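Local coordinates for protein putative phosphomannomutase (Thermus thermophilus, PDB 1TUO) that probably acts as a magnesium-dependent isomerase of the phosphohexose mutase family, shifting a phosphate group between positions on a sugar phosphate, at residues Arg278-Lys289 with Glu321-Gly331; Lys289-Leu297 with Lys420-Leu429. All coordinates share one frame; numbering follows the deposited sequence.

Contact 1 of 2, residues Arg278-Lys289 with Glu321-Gly331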
# COMPACT_ATOMS: atom_id res chain seq x y z
N ARG A 278 -14.54 -10.85 -4.10
CA ARG A 278 -13.94 -12.00 -3.44
C ARG A 278 -14.96 -12.78 -2.62
O ARG A 278 -14.93 -14.01 -2.59
CB ARG A 278 -12.77 -11.55 -2.56
CG ARG A 278 -11.52 -11.18 -3.36
CD ARG A 278 -10.49 -10.41 -2.52
NE ARG A 278 -9.80 -11.22 -1.52
CZ ARG A 278 -8.88 -12.14 -1.78
NH1 ARG A 278 -8.51 -12.39 -3.03
NH2 ARG A 278 -8.29 -12.79 -0.78
N PHE A 279 -15.88 -12.06 -1.97
CA PHE A 279 -16.90 -12.73 -1.19
C PHE A 279 -17.78 -13.58 -2.10
O PHE A 279 -18.12 -14.72 -1.77
CB PHE A 279 -17.79 -11.71 -0.47
CG PHE A 279 -18.97 -12.33 0.21
CD1 PHE A 279 -18.84 -12.91 1.47
CD2 PHE A 279 -20.20 -12.38 -0.42
CE1 PHE A 279 -19.93 -13.52 2.08
CE2 PHE A 279 -21.30 -12.99 0.18
CZ PHE A 279 -21.15 -13.56 1.44
N ARG A 280 -18.16 -13.01 -3.24
CA ARG A 280 -19.02 -13.73 -4.17
C ARG A 280 -18.30 -14.93 -4.81
O ARG A 280 -18.95 -15.86 -5.27
CB ARG A 280 -19.57 -12.78 -5.25
CG ARG A 280 -20.55 -11.75 -4.67
CD ARG A 280 -21.02 -10.71 -5.69
NE ARG A 280 -21.99 -11.22 -6.65
CZ ARG A 280 -22.67 -10.45 -7.50
NH1 ARG A 280 -22.48 -9.14 -7.50
NH2 ARG A 280 -23.54 -10.99 -8.35
N LYS A 281 -16.97 -14.90 -4.83
CA LYS A 281 -16.20 -16.01 -5.38
C LYS A 281 -16.16 -17.16 -4.38
O LYS A 281 -15.68 -18.25 -4.69
CB LYS A 281 -14.77 -15.60 -5.72
CG LYS A 281 -14.62 -14.90 -7.06
CD LYS A 281 -13.16 -14.68 -7.42
CE LYS A 281 -12.41 -15.99 -7.60
NZ LYS A 281 -10.99 -15.78 -8.01
N GLY A 282 -16.66 -16.91 -3.17
CA GLY A 282 -16.67 -17.95 -2.16
C GLY A 282 -15.73 -17.78 -0.98
O GLY A 282 -15.75 -18.60 -0.06
N HIS A 283 -14.90 -16.75 -1.00
CA HIS A 283 -13.97 -16.51 0.10
C HIS A 283 -14.77 -16.21 1.37
O HIS A 283 -15.71 -15.41 1.35
CB HIS A 283 -13.05 -15.32 -0.19
CG HIS A 283 -12.08 -15.55 -1.31
ND1 HIS A 283 -12.49 -15.79 -2.60
CD2 HIS A 283 -10.73 -15.55 -1.33
CE1 HIS A 283 -11.42 -15.92 -3.38
NE2 HIS A 283 -10.34 -15.78 -2.62
N ARG A 284 -14.39 -16.85 2.47
CA ARG A 284 -15.08 -16.64 3.74
C ARG A 284 -14.13 -16.09 4.79
O ARG A 284 -12.91 -16.08 4.59
CB ARG A 284 -15.71 -17.94 4.23
CG ARG A 284 -17.23 -17.91 4.26
CD ARG A 284 -17.78 -17.52 2.89
NE ARG A 284 -19.24 -17.39 2.89
CZ ARG A 284 -19.95 -17.03 1.83
NH1 ARG A 284 -19.35 -16.76 0.68
NH2 ARG A 284 -21.27 -16.94 1.92
N GLY A 285 -14.70 -15.65 5.90
CA GLY A 285 -13.89 -15.09 6.97
C GLY A 285 -14.29 -13.64 7.18
O GLY A 285 -15.40 -13.24 6.86
N ARG A 286 -13.37 -12.85 7.70
CA ARG A 286 -13.66 -11.45 7.96
C ARG A 286 -12.81 -10.51 7.12
O ARG A 286 -11.78 -10.89 6.57
CB ARG A 286 -13.44 -11.15 9.44
CG ARG A 286 -12.09 -11.64 9.92
CD ARG A 286 -11.90 -11.50 11.42
NE ARG A 286 -10.60 -12.05 11.80
CZ ARG A 286 -9.69 -11.42 12.53
NH1 ARG A 286 -9.93 -10.19 13.00
NH2 ARG A 286 -8.53 -12.01 12.79
N ALA A 287 -13.28 -9.27 7.00
CA ALA A 287 -12.56 -8.24 6.27
C ALA A 287 -11.98 -7.36 7.37
O ALA A 287 -12.63 -7.13 8.38
CB ALA A 287 -13.52 -7.44 5.40
N VAL A 288 -10.75 -6.88 7.17
CA VAL A 288 -10.12 -6.02 8.17
C VAL A 288 -9.90 -4.65 7.54
O VAL A 288 -9.46 -4.55 6.40
CB VAL A 288 -8.76 -6.61 8.62
CG1 VAL A 288 -8.22 -5.82 9.81
CG2 VAL A 288 -8.92 -8.09 8.96
N LYS A 289 -10.23 -3.59 8.28
CA LYS A 289 -10.08 -2.23 7.78
C LYS A 289 -9.61 -1.29 8.87
O LYS A 289 -9.93 -1.49 10.05
CB LYS A 289 -11.43 -1.72 7.24
CG LYS A 289 -12.57 -1.80 8.26
CD LYS A 289 -13.80 -0.97 7.86
CE LYS A 289 -13.83 0.37 8.60
NZ LYS A 289 -15.12 1.12 8.42
N GLU A 321 -3.90 -9.45 12.42
CA GLU A 321 -5.15 -10.18 12.20
C GLU A 321 -5.05 -11.20 11.07
O GLU A 321 -5.63 -12.29 11.16
CB GLU A 321 -6.30 -9.19 11.95
CG GLU A 321 -6.59 -8.32 13.17
CD GLU A 321 -6.66 -9.14 14.46
OE1 GLU A 321 -5.82 -8.93 15.36
OE2 GLU A 321 -7.56 -10.01 14.56
N PHE A 322 -4.32 -10.87 10.01
CA PHE A 322 -4.14 -11.80 8.90
C PHE A 322 -3.50 -13.10 9.39
O PHE A 322 -3.93 -14.19 9.02
CB PHE A 322 -3.22 -11.18 7.84
CG PHE A 322 -3.94 -10.38 6.79
CD1 PHE A 322 -5.16 -9.77 7.05
CD2 PHE A 322 -3.35 -10.20 5.54
CE1 PHE A 322 -5.79 -8.99 6.08
CE2 PHE A 322 -3.96 -9.42 4.56
CZ PHE A 322 -5.19 -8.81 4.83
N LEU A 323 -2.48 -12.96 10.23
CA LEU A 323 -1.77 -14.11 10.75
C LEU A 323 -2.67 -15.03 11.58
O LEU A 323 -2.31 -16.17 11.87
CB LEU A 323 -0.54 -13.65 11.55
CG LEU A 323 0.49 -12.88 10.71
CD1 LEU A 323 1.65 -12.42 11.59
CD2 LEU A 323 1.00 -13.76 9.58
N LYS A 324 -3.85 -14.52 11.96
CA LYS A 324 -4.81 -15.31 12.72
C LYS A 324 -5.36 -16.39 11.78
O LYS A 324 -5.79 -17.46 12.22
CB LYS A 324 -5.95 -14.42 13.24
CG LYS A 324 -6.86 -15.08 14.28
CD LYS A 324 -7.93 -14.11 14.84
CE LYS A 324 -7.31 -12.91 15.56
NZ LYS A 324 -8.33 -11.98 16.16
N GLY A 325 -5.36 -16.09 10.49
CA GLY A 325 -5.81 -17.04 9.48
C GLY A 325 -7.29 -17.14 9.17
O GLY A 325 -7.73 -18.10 8.54
N ASP A 326 -8.07 -16.14 9.59
CA ASP A 326 -9.51 -16.17 9.35
C ASP A 326 -9.99 -14.93 8.60
O ASP A 326 -11.15 -14.53 8.74
CB ASP A 326 -10.24 -16.29 10.69
CG ASP A 326 -11.72 -16.60 10.53
OD1 ASP A 326 -12.44 -16.63 11.55
OD2 ASP A 326 -12.17 -16.83 9.38
N CYS A 327 -9.12 -14.33 7.79
CA CYS A 327 -9.47 -13.13 7.03
C CYS A 327 -9.43 -13.40 5.52
O CYS A 327 -8.78 -14.36 5.08
CB CYS A 327 -8.47 -12.00 7.34
SG CYS A 327 -8.23 -11.59 9.08
N PHE A 328 -10.11 -12.58 4.73
CA PHE A 328 -10.07 -12.76 3.28
C PHE A 328 -9.65 -11.48 2.55
O PHE A 328 -9.43 -11.49 1.34
CB PHE A 328 -11.41 -13.30 2.71
CG PHE A 328 -12.53 -12.30 2.69
CD1 PHE A 328 -13.30 -12.05 3.82
CD2 PHE A 328 -12.85 -11.63 1.50
CE1 PHE A 328 -14.38 -11.16 3.78
CE2 PHE A 328 -13.92 -10.74 1.45
CZ PHE A 328 -14.68 -10.50 2.59
N ILE A 329 -9.52 -10.39 3.29
CA ILE A 329 -9.08 -9.13 2.70
C ILE A 329 -8.80 -8.12 3.81
O ILE A 329 -9.40 -8.19 4.88
CB ILE A 329 -10.15 -8.56 1.73
CG1 ILE A 329 -9.51 -7.50 0.82
CG2 ILE A 329 -11.31 -7.96 2.51
CD1 ILE A 329 -10.43 -7.04 -0.31
N GLY A 330 -7.88 -7.20 3.56
CA GLY A 330 -7.55 -6.19 4.55
C GLY A 330 -7.22 -4.90 3.83
O GLY A 330 -6.48 -4.92 2.85
N GLY A 331 -7.75 -3.78 4.28
CA GLY A 331 -7.44 -2.56 3.56
C GLY A 331 -7.38 -1.28 4.36
O GLY A 331 -7.87 -1.19 5.49
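Arg286 reaches from its strand to Glu321 of helix 315-322, and each atom on the way finds a partner. CB is 4.1 Å from Asp326 O, the carbonyl that also accepts the Arg286 backbone N-H. With chi1 at 50°, CG sits between the backbone N and the carbonyl carbon and passes 3.3 Å from Asp326 O. The chain then runs straight to NE, 3.6 Å from Cys327 SG, which lies over one face of the guanidinium. At the tip, NH1 and NH2 both bond to Glu321 OE2 at 2.8 Å; OE2 lies close to the guanidinium plane, although the carboxylate plane is turned 72° from it. NH1 meets the anti lone pair of OE2, whereas Lys324 NZ takes the syn one. One oxygen thus holds three donors, and its charge probably offsets the closeness of the two cations; Thr309 takes a further bond from NH1.

Across the sheet, the parallel ladder pairs Arg286-Lys289 with Cys327-Gly331, and Val288 CG2 packs on Cys327 SG at 3.6 Å. The chain turns a corner at Phe328: its N-H still bonds Arg286 O, but its carbonyl turns to Arg278. There NE at 2.9 Å and NH2 at 2.7 Å close side-on upon Phe328 O, in the guanidinium plane, while Glu341 pairs with NH2. The Phe328 ring presents its edge to Arg278 CB and Gly285 C, and meets Phe306 edge-to-face. Two helix-to-strand connections are joined in this way beside adjacent parallel strands, as expected of the alpha/beta/alpha domain III of phosphohexomutases.

Contact 2 of 2, residues Lys289-Leu297 with Lys420-Leu429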
# COMPACT_ATOMS: atom_id res chain seq x y z
N LYS A 289 -10.23 -3.59 8.28
CA LYS A 289 -10.08 -2.23 7.78
C LYS A 289 -9.61 -1.29 8.87
O LYS A 289 -9.93 -1.49 10.05
CB LYS A 289 -11.43 -1.72 7.24
CG LYS A 289 -12.57 -1.80 8.26
CD LYS A 289 -13.80 -0.97 7.86
CE LYS A 289 -13.83 0.37 8.60
NZ LYS A 289 -15.12 1.12 8.42
N ASN A 290 -8.85 -0.25 8.52
CA ASN A 290 -8.45 0.68 9.56
C ASN A 290 -9.59 1.66 9.81
O ASN A 290 -10.59 1.67 9.08
CB ASN A 290 -7.12 1.40 9.21
CG ASN A 290 -7.27 2.50 8.17
OD1 ASN A 290 -8.34 3.10 7.99
ND2 ASN A 290 -6.16 2.80 7.49
N PHE A 291 -9.43 2.47 10.85
CA PHE A 291 -10.43 3.43 11.30
C PHE A 291 -10.95 4.47 10.30
O PHE A 291 -12.04 5.01 10.48
CB PHE A 291 -9.87 4.13 12.54
CG PHE A 291 -10.92 4.72 13.45
CD1 PHE A 291 -12.06 4.01 13.78
CD2 PHE A 291 -10.72 5.98 14.03
CE1 PHE A 291 -13.00 4.52 14.68
CE2 PHE A 291 -11.64 6.50 14.93
CZ PHE A 291 -12.78 5.77 15.26
N ALA A 292 -10.18 4.76 9.25
CA ALA A 292 -10.60 5.77 8.28
C ALA A 292 -11.25 5.21 7.02
O ALA A 292 -11.56 5.95 6.08
CB ALA A 292 -9.41 6.65 7.91
N VAL A 293 -11.45 3.89 6.99
CA VAL A 293 -12.06 3.24 5.85
C VAL A 293 -13.59 3.39 5.87
O VAL A 293 -14.21 3.38 6.93
CB VAL A 293 -11.70 1.73 5.81
CG1 VAL A 293 -12.53 1.01 4.77
CG2 VAL A 293 -10.21 1.57 5.51
N THR A 294 -14.16 3.53 4.68
CA THR A 294 -15.60 3.69 4.48
C THR A 294 -16.45 2.72 5.29
O THR A 294 -16.10 1.55 5.44
CB THR A 294 -15.98 3.48 3.00
OG1 THR A 294 -17.40 3.53 2.86
CG2 THR A 294 -15.48 2.11 2.52
N TRP A 295 -17.58 3.20 5.81
CA TRP A 295 -18.46 2.33 6.56
C TRP A 295 -19.29 1.46 5.63
O TRP A 295 -20.12 0.68 6.08
CB TRP A 295 -19.37 3.11 7.51
CG TRP A 295 -20.08 4.27 6.89
CD1 TRP A 295 -20.29 4.50 5.56
CD2 TRP A 295 -20.71 5.34 7.59
NE1 TRP A 295 -21.01 5.67 5.39
CE2 TRP A 295 -21.28 6.20 6.62
CE3 TRP A 295 -20.85 5.67 8.95
CZ2 TRP A 295 -21.98 7.36 6.96
CZ3 TRP A 295 -21.55 6.82 9.29
CH2 TRP A 295 -22.10 7.65 8.30
N LEU A 296 -19.09 1.61 4.32
CA LEU A 296 -19.84 0.79 3.38
C LEU A 296 -19.33 -0.65 3.53
O LEU A 296 -20.05 -1.60 3.25
CB LEU A 296 -19.64 1.26 1.93
CG LEU A 296 -20.77 2.11 1.32
CD1 LEU A 296 -20.74 3.51 1.92
CD2 LEU A 296 -20.60 2.19 -0.19
N LEU A 297 -18.08 -0.81 3.96
CA LEU A 297 -17.55 -2.16 4.12
C LEU A 297 -18.29 -2.84 5.27
O LEU A 297 -18.69 -4.01 5.16
CB LEU A 297 -16.04 -2.14 4.40
CG LEU A 297 -15.38 -3.52 4.52
CD1 LEU A 297 -15.65 -4.34 3.27
CD2 LEU A 297 -13.89 -3.34 4.74
N LYS A 420 -13.69 10.52 16.11
CA LYS A 420 -14.66 10.41 15.04
C LYS A 420 -16.07 10.77 15.49
O LYS A 420 -16.63 10.13 16.38
CB LYS A 420 -14.67 8.99 14.46
CG LYS A 420 -15.65 8.80 13.30
CD LYS A 420 -15.69 7.37 12.77
CE LYS A 420 -14.36 6.94 12.15
NZ LYS A 420 -14.43 5.56 11.57
N TRP A 421 -16.63 11.82 14.88
CA TRP A 421 -17.99 12.22 15.19
C TRP A 421 -18.92 11.46 14.26
O TRP A 421 -18.76 11.50 13.04
CB TRP A 421 -18.18 13.73 15.01
CG TRP A 421 -17.55 14.55 16.09
CD1 TRP A 421 -17.22 14.13 17.35
CD2 TRP A 421 -17.20 15.94 16.03
NE1 TRP A 421 -16.69 15.17 18.08
CE2 TRP A 421 -16.67 16.29 17.29
CE3 TRP A 421 -17.30 16.93 15.04
CZ2 TRP A 421 -16.23 17.59 17.59
CZ3 TRP A 421 -16.86 18.22 15.33
CH2 TRP A 421 -16.33 18.53 16.60
N LEU A 422 -19.87 10.74 14.85
CA LEU A 422 -20.79 9.94 14.07
C LEU A 422 -22.09 10.68 13.79
O LEU A 422 -22.62 11.36 14.66
CB LEU A 422 -21.10 8.64 14.80
CG LEU A 422 -19.88 7.85 15.31
CD1 LEU A 422 -20.37 6.61 16.05
CD2 LEU A 422 -18.98 7.47 14.15
N TYR A 423 -22.59 10.53 12.57
CA TYR A 423 -23.84 11.16 12.16
C TYR A 423 -24.63 10.12 11.39
O TYR A 423 -24.11 9.05 11.06
CB TYR A 423 -23.57 12.35 11.23
CG TYR A 423 -22.76 13.46 11.85
CD1 TYR A 423 -23.36 14.40 12.68
CD2 TYR A 423 -21.39 13.56 11.61
CE1 TYR A 423 -22.61 15.42 13.25
CE2 TYR A 423 -20.64 14.57 12.18
CZ TYR A 423 -21.26 15.50 13.00
OH TYR A 423 -20.51 16.51 13.55
N GLU A 424 -25.89 10.43 11.11
CA GLU A 424 -26.71 9.53 10.32
C GLU A 424 -26.26 9.78 8.89
O GLU A 424 -26.39 10.89 8.38
CB GLU A 424 -28.19 9.87 10.49
CG GLU A 424 -29.13 8.98 9.70
CD GLU A 424 -29.19 7.56 10.23
OE1 GLU A 424 -29.89 6.72 9.63
OE2 GLU A 424 -28.52 7.27 11.26
N GLU A 425 -25.71 8.75 8.25
CA GLU A 425 -25.26 8.86 6.86
C GLU A 425 -23.99 9.70 6.65
O GLU A 425 -23.63 9.99 5.51
CB GLU A 425 -26.39 9.41 5.99
CG GLU A 425 -27.66 8.57 6.02
CD GLU A 425 -28.80 9.19 5.22
OE1 GLU A 425 -28.59 9.47 4.02
OE2 GLU A 425 -29.89 9.39 5.79
N ALA A 426 -23.32 10.09 7.73
CA ALA A 426 -22.09 10.88 7.61
C ALA A 426 -21.15 10.67 8.80
O ALA A 426 -21.60 10.43 9.92
CB ALA A 426 -22.42 12.36 7.45
N TRP A 427 -19.85 10.77 8.54
CA TRP A 427 -18.84 10.62 9.58
C TRP A 427 -17.71 11.61 9.36
O TRP A 427 -17.28 11.86 8.22
CB TRP A 427 -18.31 9.17 9.59
CG TRP A 427 -16.80 9.02 9.43
CD1 TRP A 427 -15.82 9.68 10.13
CD2 TRP A 427 -16.11 8.15 8.52
NE1 TRP A 427 -14.58 9.29 9.70
CE2 TRP A 427 -14.72 8.36 8.71
CE3 TRP A 427 -16.53 7.23 7.55
CZ2 TRP A 427 -13.75 7.67 7.98
CZ3 TRP A 427 -15.56 6.55 6.82
CH2 TRP A 427 -14.19 6.77 7.04
N VAL A 428 -17.22 12.18 10.46
CA VAL A 428 -16.12 13.13 10.41
C VAL A 428 -15.05 12.69 11.41
O VAL A 428 -15.32 12.59 12.61
CB VAL A 428 -16.59 14.55 10.78
CG1 VAL A 428 -15.42 15.51 10.70
CG2 VAL A 428 -17.71 14.98 9.86
N LEU A 429 -13.85 12.44 10.90
CA LEU A 429 -12.75 11.98 11.74
C LEU A 429 -11.61 12.99 11.83
O LEU A 429 -11.10 13.45 10.80
CB LEU A 429 -12.20 10.66 11.19
CG LEU A 429 -10.92 10.10 11.82
CD1 LEU A 429 -11.19 9.67 13.25
CD2 LEU A 429 -10.43 8.91 10.99
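Lys420 reaches over the ring of Phe291 to the carbonyl of the same residue, and so holds it twice. NZ stands 3.8 Å from the ring centroid in a cation-pi contact, 23° off the normal, and CE adds a CH-pi contact over the same face. The ammonium also donates to Phe291 O at 2.7 Å, in the carbonyl plane. Phe291 can offer both because chi1, at -157°, swings its ring away from the backbone N and beside its own carbonyl carbon. Lys420 CE also lies over a face of the Trp427 indole, so this methylene is packed between two aromatic rings. Leu429 completes this dense end, its CD1 3.6 Å from Phe291 CE2 and its CD2 4.0 Å from Ala292 CB.

Trp427 carries the packing onward by its edge. Thr294 CA lies near the indole plane, 3.7 Å from CZ3, and Ala292 O faces the same rim, buried and without a hydrogen-bond partner in the model. A serine in place of Phe291 would take away the ring, and would probably leave a gap beside Leu429 and a Lys420 tip with the carbonyl bond but no aromatic face to lie on.

Toward solvent the contact is more open and less certainly modelled. Trp427 CB lies over one face of the Trp295 indole, 4.0 Å from Trp295 CZ3, but Trp295 is only partly buried, and its edge points at the hairpin turn near the exposed Glu425, where the modelled approach is doubtfully short. Glu444, on strand 440-445, binds Thr294 OG1 and Trp295 N. The whole is an interdomain seam: a strand-to-helix loop of domain III set against a beta-hairpin of the C-terminal domain of the phosphohexomutase fold.

Overall arrangement
Strand 286-290 serves both contacts, and Lys289 belongs to each. Contact 1 joins two neighbouring parallel strands and their preceding helix ends within domain III, whereas contact 2, its centre about 20 Å from that of contact 1, begins where the strand ends and seats the C-terminal domain against it. They meet directly: Gly331 O, at the end of the ladder, is 3.6 Å from Val293 CG2 in the loop. Beyond Gly331 the chain runs into Glu332 and Glu333, and Asn290 ND2 bonds to Glu333. By likeness to other phosphohexomutases, this Gly-Glu-Glu-Ser segment is probably the sugar-recognition loop of the active-site cleft; if so, one end of each contact borders it, contact 1 through Gly331 and contact 2 through Asn290.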